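Local coordinates for conserved hypothetical protein (Deinococcus radiodurans, PDB 2A1V) that is of unknown function but belongs to the YjbR (DUF419) family, here a small alpha+beta protein, at residues Asp11-Val16 with Glu106-Ser111. Numbering follows the deposited sequence.
Sequences DDLRSV and ELLRGS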
# COMPACT_ATOMS: atom_id res chain seq x y z
N ASP A 11 -2.97 12.31 4.82
CA ASP A 11 -4.32 12.20 5.41
C ASP A 11 -5.18 11.25 4.59
O ASP A 11 -5.88 10.44 5.17
CB ASP A 11 -5.09 13.54 5.50
CG ASP A 11 -4.17 14.77 5.67
OD1 ASP A 11 -3.16 14.95 4.90
OD2 ASP A 11 -4.48 15.61 6.55
N ASP A 12 -5.08 11.32 3.25
CA ASP A 12 -5.77 10.40 2.33
C ASP A 12 -5.36 8.91 2.59
O ASP A 12 -6.18 7.99 2.61
CB ASP A 12 -5.48 10.78 0.85
CG ASP A 12 -6.17 12.09 0.41
OD1 ASP A 12 -7.22 12.46 0.99
OD2 ASP A 12 -5.70 12.72 -0.58
N LEU A 13 -4.05 8.71 2.79
CA LEU A 13 -3.49 7.39 3.00
C LEU A 13 -3.85 6.82 4.36
O LEU A 13 -4.20 5.65 4.45
CB LEU A 13 -1.97 7.45 2.87
CG LEU A 13 -1.36 7.95 1.55
CD1 LEU A 13 0.17 7.87 1.65
CD2 LEU A 13 -1.86 7.16 0.35
N ARG A 14 -3.76 7.65 5.40
CA ARG A 14 -4.24 7.29 6.72
C ARG A 14 -5.69 6.86 6.67
O ARG A 14 -6.06 5.86 7.24
CB ARG A 14 -4.08 8.44 7.71
CG ARG A 14 -2.68 8.73 8.09
CD ARG A 14 -2.50 9.17 9.49
NE ARG A 14 -1.10 9.24 9.82
CZ ARG A 14 -0.36 10.30 9.67
NH1 ARG A 14 -0.90 11.41 9.22
NH2 ARG A 14 0.91 10.27 9.99
N SER A 15 -6.50 7.61 5.95
CA SER A 15 -7.91 7.35 5.89
C SER A 15 -8.21 5.95 5.35
O SER A 15 -9.24 5.36 5.71
CB SER A 15 -8.68 8.45 5.10
OG SER A 15 -8.57 8.30 3.67
N VAL A 16 -7.37 5.46 4.44
CA VAL A 16 -7.58 4.15 3.86
C VAL A 16 -7.05 3.12 4.84
O VAL A 16 -7.76 2.19 5.22
CB VAL A 16 -6.89 4.03 2.49
CG1 VAL A 16 -6.83 2.56 2.03
CG2 VAL A 16 -7.64 4.89 1.47
N GLU A 106 -7.45 1.10 -4.58
CA GLU A 106 -7.44 -0.33 -4.82
C GLU A 106 -6.04 -0.96 -4.78
O GLU A 106 -5.89 -2.13 -4.35
CB GLU A 106 -8.05 -0.58 -6.17
CG GLU A 106 -8.25 -2.04 -6.55
CD GLU A 106 -7.38 -2.53 -7.73
OE1 GLU A 106 -7.46 -1.93 -8.85
OE2 GLU A 106 -6.67 -3.56 -7.52
N LEU A 107 -5.02 -0.23 -5.27
CA LEU A 107 -3.66 -0.78 -5.23
C LEU A 107 -3.20 -0.82 -3.80
O LEU A 107 -2.55 -1.79 -3.40
CB LEU A 107 -2.67 -0.01 -6.07
CG LEU A 107 -2.93 -0.12 -7.57
CD1 LEU A 107 -1.98 0.90 -8.30
CD2 LEU A 107 -2.77 -1.52 -8.02
N LEU A 108 -3.60 0.18 -3.02
CA LEU A 108 -3.21 0.26 -1.62
C LEU A 108 -3.85 -0.85 -0.80
O LEU A 108 -3.20 -1.56 -0.07
CB LEU A 108 -3.52 1.64 -1.10
CG LEU A 108 -3.27 1.92 0.38
CD1 LEU A 108 -1.85 1.57 0.85
CD2 LEU A 108 -3.60 3.34 0.65
N ARG A 109 -5.14 -1.06 -1.02
CA ARG A 109 -5.86 -2.20 -0.43
C ARG A 109 -5.32 -3.52 -0.93
O ARG A 109 -5.19 -4.45 -0.16
CB ARG A 109 -7.35 -2.12 -0.71
CG ARG A 109 -7.97 -0.98 0.03
CD ARG A 109 -9.44 -0.74 -0.36
NE ARG A 109 -10.12 -0.35 0.87
CZ ARG A 109 -11.25 -0.88 1.32
NH1 ARG A 109 -11.92 -1.78 0.56
NH2 ARG A 109 -11.72 -0.49 2.51
N GLY A 110 -4.97 -3.57 -2.22
CA GLY A 110 -4.40 -4.78 -2.77
C GLY A 110 -3.06 -5.19 -2.15
O GLY A 110 -2.76 -6.41 -1.98
N SER A 111 -2.22 -4.19 -1.86
CA SER A 111 -0.88 -4.42 -1.30
C SER A 111 -1.03 -5.04 0.11
O SER A 111 -0.43 -6.06 0.41
CB SER A 111 -0.09 -3.09 -1.25
OG SER A 111 1.19 -3.28 -0.66
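R109 supplies the flat group closest to this interface, yet its guanidinium presents no face to V16: the touching atom is the methylene CG, 4.2 Å from V16 CG1. The terminal nitrogens point to other partners, NH2 in a salt bridge with E19 and NH1 in a hydrogen bond to the backbone oxygen of E135, so the charged end is held beyond the apolar patch while the aliphatic stem closes one flank of it.

The centre of the contact is purely aliphatic. V16 and L108 meet tip to tip, with V16 CG1 3.6 Å from L108 CD2; the same methyl of L108 also reaches V16 CB at 3.8 Å. Both torsions direct these groups: L108 CG stands anti to its backbone nitrogen (chi1 176°), and V16 CG1 takes the equivalent position on its own residue (chi1 166°). L13 joins from the preceding helical turn, its CD2 lying 4.2 Å from L108 CD2, which is thus shared by two residues of 11-16.

Within the fold, helices 10-17 and 101-119 cover the same face of the antiparallel sheet: L13 rests on T50 and L59, and L108 on A48, T50 and A48 being alternate residues of strand 43-51. The axes of segments 11-16 and 106-111 cross at -48° and approach to 11.0 Å, a wide spacing matched by the modest 161 Å² buried. V16 and R109 mark the nearest backbone approach, with 7.9 Å between their CA atoms.

On helix 10-17, S15 turns its hydroxyl back onto the preceding turn, OG donating to D12 O at 2.6 Å from a position tilted away from the carbonyl plane. D12 O also receives a weak bond from V16 N, so two donors, one of them the contacting valine's own N, converge on the carbonyl of D12, four residues before it.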